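Local coordinates for protein peptidoglycan glycosyltransferase (Burkholderia ambifaria, PDB 5UY7) that is a penicillin-binding protein, with a transpeptidase-family domain related in fold to the beta-lactamases, at residues A451-G459 against M524-I535; S198-Y208 against E234-P242. One frame throughout, in Å; residues are numbered along the deposited sequence.

Contact 1: A451-G459 against M524-I535; sequences AAVPGYRVG and MRALNVPPNMPI. With SO4 (sulfate ion), chain F.
The extended segment 527-535 that follows helix 509-526 wraps over the loop leading into edge strand 459-466, and Tyr456 of that loop is caught between the helix end and the segment. Met524 CB lies over one face of the Tyr456 ring, 3.8 Å from its centroid. Pro531 CA covers the opposite face. CG of Tyr456 stands anti to its carbonyl carbon (chi1 -66°), which sends the ring out to the last turn of the helix. The hydroxyl then donates to the segment: Tyr456 OH to Val529 O is 2.7 Å, with the carbonyl oxygen near the ring plane. Met524 SD adds an oblique Met-aromatic contact. In this transpeptidase domain the helix packs on the five-stranded antiparallel sheet, and a Schellman motif ends it, with Asn528 at positive phi. The reversal turns Val529 O and the proline-rich run after it back to the tyrosine.

Gly455, in the type II turn Val453 to Tyr456, offers its carbonyl oxygen to two amides of 527-535. Asn532 N to Gly455 O is 2.9 Å, while the bond from Met533 N is weak. Asn532 returns a bond with its side chain. Arg457 N donates to Asn532 OD1 at 2.9 Å, almost straight at 170°, and Asn532 ND2 is held by Met487 O. The Arg457 chain crosses Asn532 at about a right angle, and its guanidinium pairs with Glu439. Met533 CE rests on Arg457 CG at 3.9 Å. At the exposed end, Ile535 CD1 covers Pro454 CB at 3.7 Å. A water joins Gly455 N to Pro534 O; another links Pro454 O to Arg525 NH1, while Arg525 NH2 forms a salt bridge with Asp522. Ile535 N donates to O4 of a sulfate ion at 2.9 Å.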
loop_
_atom_site.group_PDB
_atom_site.type_symbol
_atom_site.label_atom_id
_atom_site.label_comp_id
_atom_site.label_asym_id
_atom_site.label_seq_id
_atom_site.Cartn_x
_atom_site.Cartn_y
_atom_site.Cartn_z
ATOM N N ALA A 451 13.407 -1.606 1.598
ATOM C CA ALA A 451 12.661 -1.010 0.497
ATOM C C ALA A 451 13.220 0.338 0.074
ATOM O O ALA A 451 12.718 0.927 -0.888
ATOM C CB ALA A 451 11.185 -0.864 0.873
ATOM N N ALA A 452 14.233 0.842 0.769
ATOM C CA ALA A 452 14.888 2.069 0.349
ATOM C C ALA A 452 15.468 1.911 -1.053
ATOM O O ALA A 452 15.874 0.818 -1.458
ATOM C CB ALA A 452 16.004 2.438 1.320
ATOM N N VAL A 453 15.526 3.028 -1.773
ATOM C CA VAL A 453 16.039 3.087 -3.143
ATOM C C VAL A 453 17.215 4.052 -3.180
ATOM O O VAL A 453 17.013 5.273 -3.077
ATOM C CB VAL A 453 14.937 3.531 -4.126
ATOM C CG1 VAL A 453 15.508 3.712 -5.527
ATOM C CG2 VAL A 453 13.771 2.555 -4.119
ATOM N N PRO A 454 18.446 3.566 -3.318
ATOM C CA PRO A 454 19.602 4.473 -3.341
ATOM C C PRO A 454 19.430 5.566 -4.387
ATOM O O PRO A 454 19.133 5.295 -5.558
ATOM C CB PRO A 454 20.771 3.539 -3.677
ATOM C CG PRO A 454 20.319 2.192 -3.145
ATOM C CD PRO A 454 18.837 2.147 -3.400
ATOM N N GLY A 455 19.582 6.816 -3.943
ATOM C CA GLY A 455 19.488 7.963 -4.821
ATOM C C GLY A 455 18.123 8.619 -4.906
ATOM O O GLY A 455 18.018 9.704 -5.493
ATOM N N TYR A 456 17.078 8.005 -4.359
ATOM C CA TYR A 456 15.727 8.532 -4.523
ATOM C C TYR A 456 14.974 8.499 -3.209
ATOM O O TYR A 456 14.976 7.481 -2.513
ATOM C CB TYR A 456 14.943 7.724 -5.565
ATOM C CG TYR A 456 15.511 7.853 -6.948
ATOM C CD1 TYR A 456 15.135 8.907 -7.771
ATOM C CD2 TYR A 456 16.447 6.944 -7.426
ATOM C CE1 TYR A 456 15.654 9.040 -9.030
ATOM C CE2 TYR A 456 16.987 7.072 -8.697
ATOM C CZ TYR A 456 16.580 8.124 -9.496
ATOM O OH TYR A 456 17.098 8.258 -10.761
ATOM N N ARG A 457 14.289 9.595 -2.900
ATOM C CA ARG A 457 13.312 9.565 -1.824
ATOM C C ARG A 457 12.107 8.741 -2.245
ATOM O O ARG A 457 11.491 9.028 -3.275
ATOM C CB ARG A 457 12.879 10.983 -1.474
ATOM C CG ARG A 457 14.019 11.805 -0.890
ATOM C CD ARG A 457 13.631 13.262 -0.789
ATOM N NE ARG A 457 12.385 13.440 -0.045
ATOM C CZ ARG A 457 11.765 14.610 0.064
ATOM N NH1 ARG A 457 12.278 15.689 -0.509
ATOM N NH2 ARG A 457 10.616 14.693 0.740
ATOM N N VAL A 458 11.769 7.723 -1.448
ATOM C CA VAL A 458 10.622 6.858 -1.711
ATOM C C VAL A 458 9.890 6.614 -0.399
ATOM O O VAL A 458 10.379 6.936 0.684
ATOM C CB VAL A 458 11.023 5.513 -2.356
ATOM C CG1 VAL A 458 11.859 5.737 -3.620
ATOM C CG2 VAL A 458 11.748 4.626 -1.335
ATOM N N GLY A 459 8.699 6.028 -0.503
ATOM C CA GLY A 459 7.989 5.616 0.695
ATOM C C GLY A 459 6.956 4.577 0.335
ATOM O O GLY A 459 6.528 4.476 -0.819
ATOM N N MET A 524 12.724 4.603 -12.203
ATOM C CA MET A 524 13.230 5.976 -12.136
ATOM C C MET A 524 14.370 6.195 -13.122
ATOM O O MET A 524 14.382 7.180 -13.871
ATOM C CB MET A 524 13.726 6.312 -10.728
ATOM C CG MET A 524 12.724 6.236 -9.618
ATOM S SD MET A 524 11.618 7.639 -9.581
ATOM C CE MET A 524 10.256 6.990 -10.558
ATOM N N ARG A 525 15.366 5.305 -13.109
ATOM C CA ARG A 525 16.505 5.486 -13.996
ATOM C C ARG A 525 16.072 5.437 -15.455
ATOM O O ARG A 525 16.527 6.247 -16.268
ATOM C CB ARG A 525 17.578 4.430 -13.715
ATOM C CG ARG A 525 18.406 4.713 -12.462
ATOM C CD ARG A 525 19.499 3.649 -12.272
ATOM N NE ARG A 525 18.946 2.405 -11.739
ATOM C CZ ARG A 525 18.622 2.235 -10.464
ATOM N NH1 ARG A 525 18.804 3.227 -9.607
ATOM N NH2 ARG A 525 18.117 1.083 -10.045
ATOM N N ALA A 526 15.186 4.499 -15.804
ATOM C CA ALA A 526 14.793 4.354 -17.201
ATOM C C ALA A 526 14.023 5.570 -17.694
ATOM O O ALA A 526 14.080 5.898 -18.890
ATOM C CB ALA A 526 13.963 3.084 -17.383
ATOM N N LEU A 527 13.325 6.255 -16.795
ATOM C CA LEU A 527 12.547 7.447 -17.116
ATOM C C LEU A 527 13.335 8.737 -16.957
ATOM O O LEU A 527 12.749 9.819 -17.078
ATOM C CB LEU A 527 11.300 7.510 -16.237
ATOM C CG LEU A 527 10.335 6.354 -16.470
ATOM C CD1 LEU A 527 9.148 6.477 -15.538
ATOM C CD2 LEU A 527 9.889 6.302 -17.932
ATOM N N ASN A 528 14.640 8.648 -16.691
ATOM C CA ASN A 528 15.509 9.819 -16.530
ATOM C C ASN A 528 15.082 10.706 -15.370
ATOM O O ASN A 528 15.311 11.919 -15.399
ATOM C CB ASN A 528 15.586 10.651 -17.815
ATOM C CG ASN A 528 16.133 9.869 -18.982
ATOM O OD1 ASN A 528 17.102 9.115 -18.852
ATOM N ND2 ASN A 528 15.536 10.074 -20.156
ATOM N N VAL A 529 14.465 10.126 -14.351
ATOM C CA VAL A 529 14.145 10.921 -13.159
ATOM C C VAL A 529 15.443 11.264 -12.445
ATOM O O VAL A 529 16.237 10.358 -12.141
ATOM C CB VAL A 529 13.211 10.151 -12.239
ATOM C CG1 VAL A 529 12.941 10.972 -10.974
ATOM C CG2 VAL A 529 11.927 9.784 -12.975
ATOM N N PRO A 530 15.723 12.533 -12.177
ATOM C CA PRO A 530 16.975 12.872 -11.511
ATOM C C PRO A 530 16.968 12.352 -10.086
ATOM O O PRO A 530 15.950 12.466 -9.386
ATOM C CB PRO A 530 16.996 14.410 -11.544
ATOM C CG PRO A 530 15.912 14.812 -12.505
ATOM C CD PRO A 530 14.899 13.718 -12.457
ATOM N N PRO A 531 18.073 11.763 -9.636
ATOM C CA PRO A 531 18.197 11.413 -8.218
ATOM C C PRO A 531 17.946 12.635 -7.355
ATOM O O PRO A 531 18.316 13.757 -7.712
ATOM C CB PRO A 531 19.644 10.924 -8.098
ATOM C CG PRO A 531 19.993 10.456 -9.483
ATOM C CD PRO A 531 19.279 11.400 -10.402
ATOM N N ASN A 532 17.292 12.419 -6.213
ATOM C CA ASN A 532 17.015 13.528 -5.310
ATOM C C ASN A 532 17.376 13.195 -3.868
ATOM O O ASN A 532 16.908 13.870 -2.939
ATOM C CB ASN A 532 15.557 13.993 -5.429
ATOM C CG ASN A 532 14.567 13.011 -4.842
ATOM O OD1 ASN A 532 14.885 11.852 -4.604
ATOM N ND2 ASN A 532 13.336 13.482 -4.610
ATOM N N MET A 533 18.257 12.217 -3.660
ATOM C CA MET A 533 18.728 11.869 -2.330
ATOM C C MET A 533 20.194 11.477 -2.469
ATOM O O MET A 533 20.538 10.708 -3.384
ATOM C CB MET A 533 17.897 10.709 -1.781
ATOM C CG MET A 533 18.120 10.326 -0.343
ATOM S SD MET A 533 16.999 8.958 0.028
ATOM C CE MET A 533 16.174 9.570 1.494
ATOM N N PRO A 534 21.075 11.969 -1.605
ATOM C CA PRO A 534 22.482 11.564 -1.681
ATOM C C PRO A 534 22.648 10.092 -1.344
ATOM O O PRO A 534 21.819 9.480 -0.667
ATOM C CB PRO A 534 23.175 12.451 -0.640
ATOM C CG PRO A 534 22.226 13.576 -0.389
ATOM C CD PRO A 534 20.855 13.000 -0.578
ATOM N N ILE A 535 23.748 9.527 -1.834
ATOM C CA ILE A 535 24.113 8.149 -1.526
ATOM C C ILE A 535 24.949 8.099 -0.254
ATOM O O ILE A 535 24.452 8.361 0.842
ATOM C CB ILE A 535 24.878 7.502 -2.690
ATOM C CG1 ILE A 535 24.052 7.550 -3.976
ATOM C CG2 ILE A 535 25.256 6.072 -2.341
ATOM C CD1 ILE A 535 22.989 6.482 -4.071
HETATM S S SO4 F . 25.805 12.084 -4.383
HETATM O O1 SO4 F . 25.377 12.836 -5.561
HETATM O O2 SO4 F . 25.873 12.979 -3.229
HETATM O O3 SO4 F . 27.126 11.510 -4.627
HETATM O O4 SO4 F . 24.852 11.008 -4.111
HETATM O O HOH W 1 18.756 2.883 -6.771
HETATM O O HOH W 2 20.145 7.249 -1.280
HETATM O O HOH W 3 15.078 15.944 -1.952
#

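Contact 2: S198-Y208 against E234-P242; sequences SIDSKIQYIAY and EVLALVNYP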
loop_
_atom_site.group_PDB
_atom_site.type_symbol
_atom_site.label_atom_id
_atom_site.label_comp_id
_atom_site.label_asym_id
_atom_site.label_seq_id
_atom_site.Cartn_x
_atom_site.Cartn_y
_atom_site.Cartn_z
ATOM N N SER A 198 -1.422 0.862 -22.432
ATOM C CA SER A 198 -0.519 1.769 -21.743
ATOM C C SER A 198 0.748 1.074 -21.284
ATOM O O SER A 198 1.703 1.763 -20.913
ATOM C CB SER A 198 -1.218 2.399 -20.535
ATOM O OG SER A 198 -1.706 1.390 -19.677
ATOM N N ILE A 199 0.772 -0.261 -21.305
ATOM C CA ILE A 199 1.950 -1.007 -20.879
ATOM C C ILE A 199 3.166 -0.535 -21.656
ATOM O O ILE A 199 3.154 -0.477 -22.891
ATOM C CB ILE A 199 1.734 -2.517 -21.074
ATOM C CG1 ILE A 199 0.485 -2.994 -20.338
ATOM C CG2 ILE A 199 2.971 -3.293 -20.616
ATOM C CD1 ILE A 199 0.598 -2.906 -18.862
ATOM N N ASP A 200 4.217 -0.180 -20.925
ATOM C CA ASP A 200 5.487 0.242 -21.499
ATOM C C ASP A 200 6.402 -0.976 -21.534
ATOM O O ASP A 200 6.695 -1.550 -20.483
ATOM C CB ASP A 200 6.077 1.367 -20.650
ATOM C CG ASP A 200 7.417 1.865 -21.158
ATOM O OD1 ASP A 200 8.325 1.048 -21.390
ATOM O OD2 ASP A 200 7.572 3.098 -21.296
ATOM N N SER A 201 6.864 -1.363 -22.733
ATOM C CA SER A 201 7.631 -2.603 -22.869
ATOM C C SER A 201 8.867 -2.599 -21.980
ATOM O O SER A 201 9.267 -3.646 -21.449
ATOM C CB SER A 201 8.049 -2.819 -24.324
ATOM O OG SER A 201 6.932 -3.027 -25.172
ATOM N N LYS A 202 9.505 -1.438 -21.839
ATOM C CA LYS A 202 10.711 -1.333 -21.023
ATOM C C LYS A 202 10.400 -1.492 -19.537
ATOM O O LYS A 202 11.124 -2.192 -18.816
ATOM C CB LYS A 202 11.380 0.014 -21.297
ATOM C CG LYS A 202 12.678 0.266 -20.580
ATOM C CD LYS A 202 13.472 1.363 -21.307
ATOM C CE LYS A 202 12.559 2.413 -21.939
ATOM N NZ LYS A 202 13.284 3.610 -22.459
ATOM N N ILE A 203 9.333 -0.849 -19.054
ATOM C CA ILE A 203 8.997 -0.984 -17.641
ATOM C C ILE A 203 8.428 -2.368 -17.358
ATOM O O ILE A 203 8.679 -2.940 -16.290
ATOM C CB ILE A 203 8.031 0.134 -17.205
ATOM C CG1 ILE A 203 8.704 1.498 -17.390
ATOM C CG2 ILE A 203 7.621 -0.047 -15.745
ATOM C CD1 ILE A 203 7.820 2.697 -17.052
ATOM N N GLN A 204 7.674 -2.934 -18.305
ATOM C CA GLN A 204 7.216 -4.313 -18.164
ATOM C C GLN A 204 8.400 -5.263 -18.014
ATOM O O GLN A 204 8.379 -6.164 -17.167
ATOM C CB GLN A 204 6.356 -4.701 -19.375
ATOM C CG GLN A 204 5.800 -6.120 -19.346
ATOM C CD GLN A 204 4.534 -6.227 -18.521
ATOM O OE1 GLN A 204 4.159 -5.278 -17.841
ATOM N NE2 GLN A 204 3.862 -7.376 -18.591
ATOM N N TYR A 205 9.450 -5.071 -18.823
ATOM C CA TYR A 205 10.637 -5.910 -18.689
ATOM C C TYR A 205 11.303 -5.711 -17.331
ATOM O O TYR A 205 11.743 -6.680 -16.696
ATOM C CB TYR A 205 11.630 -5.621 -19.817
ATOM C CG TYR A 205 12.954 -6.301 -19.583
ATOM C CD1 TYR A 205 13.088 -7.671 -19.743
ATOM C CD2 TYR A 205 14.055 -5.579 -19.136
ATOM C CE1 TYR A 205 14.303 -8.303 -19.504
ATOM C CE2 TYR A 205 15.244 -6.192 -18.890
ATOM C CZ TYR A 205 15.368 -7.547 -19.070
ATOM O OH TYR A 205 16.579 -8.129 -18.824
ATOM N N ILE A 206 11.396 -4.458 -16.873
ATOM C CA ILE A 206 11.989 -4.185 -15.563
ATOM C C ILE A 206 11.231 -4.930 -14.477
ATOM O O ILE A 206 11.826 -5.576 -13.604
ATOM C CB ILE A 206 12.009 -2.671 -15.289
ATOM C CG1 ILE A 206 13.115 -2.002 -16.098
ATOM C CG2 ILE A 206 12.189 -2.403 -13.803
ATOM C CD1 ILE A 206 13.009 -0.496 -16.112
ATOM N N ALA A 207 9.898 -4.846 -14.514
ATOM C CA ALA A 207 9.087 -5.527 -13.515
ATOM C C ALA A 207 9.238 -7.038 -13.623
ATOM O O ALA A 207 9.399 -7.732 -12.611
ATOM C CB ALA A 207 7.622 -5.124 -13.683
ATOM N N TYR A 208 9.212 -7.561 -14.847
ATOM C CA TYR A 208 9.337 -9.000 -15.046
ATOM C C TYR A 208 10.689 -9.516 -14.564
ATOM O O TYR A 208 10.765 -10.509 -13.829
ATOM C CB TYR A 208 9.141 -9.317 -16.528
ATOM C CG TYR A 208 9.548 -10.705 -16.914
ATOM C CD1 TYR A 208 8.673 -11.760 -16.772
ATOM C CD2 TYR A 208 10.810 -10.954 -17.434
ATOM C CE1 TYR A 208 9.047 -13.041 -17.144
ATOM C CE2 TYR A 208 11.192 -12.219 -17.793
ATOM C CZ TYR A 208 10.307 -13.257 -17.640
ATOM O OH TYR A 208 10.708 -14.520 -18.011
ATOM N N GLU A 234 -2.442 5.299 -15.794
ATOM C CA GLU A 234 -2.088 4.263 -16.752
ATOM C C GLU A 234 -1.236 3.187 -16.091
ATOM O O GLU A 234 -0.297 3.486 -15.347
ATOM C CB GLU A 234 -1.329 4.871 -17.935
ATOM C CG GLU A 234 -2.199 5.665 -18.894
ATOM C CD GLU A 234 -1.393 6.414 -19.947
ATOM O OE1 GLU A 234 -0.192 6.120 -20.113
ATOM O OE2 GLU A 234 -1.960 7.300 -20.607
ATOM N N VAL A 235 -1.559 1.928 -16.374
ATOM C CA VAL A 235 -0.729 0.811 -15.938
ATOM C C VAL A 235 0.473 0.720 -16.866
ATOM O O VAL A 235 0.321 0.500 -18.071
ATOM C CB VAL A 235 -1.523 -0.501 -15.933
ATOM C CG1 VAL A 235 -0.601 -1.680 -15.597
ATOM C CG2 VAL A 235 -2.645 -0.420 -14.923
ATOM N N LEU A 236 1.670 0.919 -16.315
ATOM C CA LEU A 236 2.892 0.852 -17.104
ATOM C C LEU A 236 3.481 -0.548 -17.137
ATOM O O LEU A 236 4.203 -0.890 -18.086
ATOM C CB LEU A 236 3.936 1.825 -16.543
ATOM C CG LEU A 236 3.495 3.290 -16.485
ATOM C CD1 LEU A 236 4.609 4.139 -15.872
ATOM C CD2 LEU A 236 3.151 3.800 -17.877
ATOM N N ALA A 237 3.195 -1.357 -16.118
ATOM C CA ALA A 237 3.656 -2.737 -16.073
ATOM C C ALA A 237 2.661 -3.545 -15.267
ATOM O O ALA A 237 2.110 -3.055 -14.280
ATOM C CB ALA A 237 5.057 -2.854 -15.461
ATOM N N LEU A 238 2.446 -4.788 -15.688
ATOM C CA LEU A 238 1.523 -5.681 -14.993
ATOM C C LEU A 238 2.042 -7.087 -15.247
ATOM O O LEU A 238 1.946 -7.571 -16.377
ATOM C CB LEU A 238 0.102 -5.489 -15.528
ATOM C CG LEU A 238 -1.097 -6.205 -14.905
ATOM C CD1 LEU A 238 -1.519 -5.510 -13.641
ATOM C CD2 LEU A 238 -2.253 -6.224 -15.897
ATOM N N VAL A 239 2.643 -7.717 -14.233
ATOM C CA VAL A 239 3.362 -8.974 -14.418
ATOM C C VAL A 239 2.910 -9.992 -13.382
ATOM O O VAL A 239 2.891 -9.697 -12.183
ATOM C CB VAL A 239 4.889 -8.780 -14.321
ATOM C CG1 VAL A 239 5.609 -10.125 -14.521
ATOM C CG2 VAL A 239 5.357 -7.788 -15.355
ATOM N N ASN A 240 2.564 -11.189 -13.845
ATOM C CA ASN A 240 2.429 -12.368 -13.003
ATOM C C ASN A 240 3.573 -13.310 -13.333
ATOM O O ASN A 240 3.836 -13.564 -14.514
ATOM C CB ASN A 240 1.097 -13.076 -13.242
ATOM C CG ASN A 240 -0.087 -12.232 -12.837
ATOM O OD1 ASN A 240 -0.413 -12.144 -11.658
ATOM N ND2 ASN A 240 -0.739 -11.609 -13.813
ATOM N N TYR A 241 4.249 -13.823 -12.306
ATOM C CA TYR A 241 5.290 -14.828 -12.507
ATOM C C TYR A 241 5.091 -15.992 -11.548
ATOM O O TYR A 241 5.143 -15.794 -10.317
ATOM C CB TYR A 241 6.693 -14.239 -12.342
ATOM C CG TYR A 241 7.716 -15.189 -12.904
ATOM C CD1 TYR A 241 7.998 -15.202 -14.264
ATOM C CD2 TYR A 241 8.338 -16.127 -12.095
ATOM C CE1 TYR A 241 8.905 -16.094 -14.799
ATOM C CE2 TYR A 241 9.240 -17.028 -12.620
ATOM C CZ TYR A 241 9.526 -17.005 -13.974
ATOM O OH TYR A 241 10.423 -17.900 -14.501
ATOM N N PRO A 242 4.878 -17.222 -12.045
ATOM C CA PRO A 242 4.756 -17.538 -13.474
ATOM C C PRO A 242 3.417 -17.089 -14.062
ATOM O O PRO A 242 2.546 -16.621 -13.332
ATOM C CB PRO A 242 4.874 -19.072 -13.517
ATOM C CG PRO A 242 5.297 -19.495 -12.136
ATOM C CD PRO A 242 4.815 -18.428 -11.208
#
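Gln204 lays its amide along the backbone of Leu238 and takes both of its polar groups. Leu238 N donates to Gln204 OE1 at 2.8 Å, in the Gln204 amide plane, on a lone pair. Gln204 NE2 donates to Leu238 O at 2.9 Å, from above the Leu238 carbonyl plane. The chain of Gln204 leaves anti to its backbone N and bends at chi2 (83°), bringing the amide down to the strand. Val239 CG2 packs against this amide, 3.6 Å from Gln204 NE2. Ala207 CB sits on Ala237 CB and Val239 CG2. Ile203 CD1 meets Leu236 CD1 at 3.7 Å. Tyr208 CE1 approaches Tyr241 CD1 at 3.8 Å, with the ring planes 72° apart.

Before the helix, Ser198 OG donates to Val235 O at 2.7 Å, and Asp200 N donates to Leu236 O at 2.9 Å. Asp200 is also the N-cap: its OD1 accepts from Ile203 N and, weakly, from Lys202 N. A classic beta bulge sets Leu236 and Ala237 opposite Val227 on strand 222-229. The axes of 201-208 and 235-241 come within 6.5 Å, their N-to-C directions 36° apart. Helix 201-217 lies against the edge of the five-stranded antiparallel sheet beside helix 509-526, consistent with the penicillin-binding transpeptidase fold.

Overall arrangement
Both contacts are partly buried and lie toward the periphery, with centres about 19 Å (contact 1) and 18 Å (contact 2) from the centre of the chain. They involve the two outermost strands of the same five-stranded sheet: contact 2 lies on strand 235-241, and contact 1 holds the loop that enters strand 459-466. Contact 2 has no exposed residue among those that touch, and joins a helix and the residues before it to a strand. Contact 1 is mostly loop on loop, half its touching residues are exposed, waters bridge its segments, and a sulfate, probably from the crystallisation liquor, binds one of them. Helix 509-526 connects them: Ala526 CB meets Ile206 CD1 at 3.9 Å. Side chains bond to backbone in both: Gln204 and Ser198 in contact 2, Tyr456 and Asn532 in contact 1.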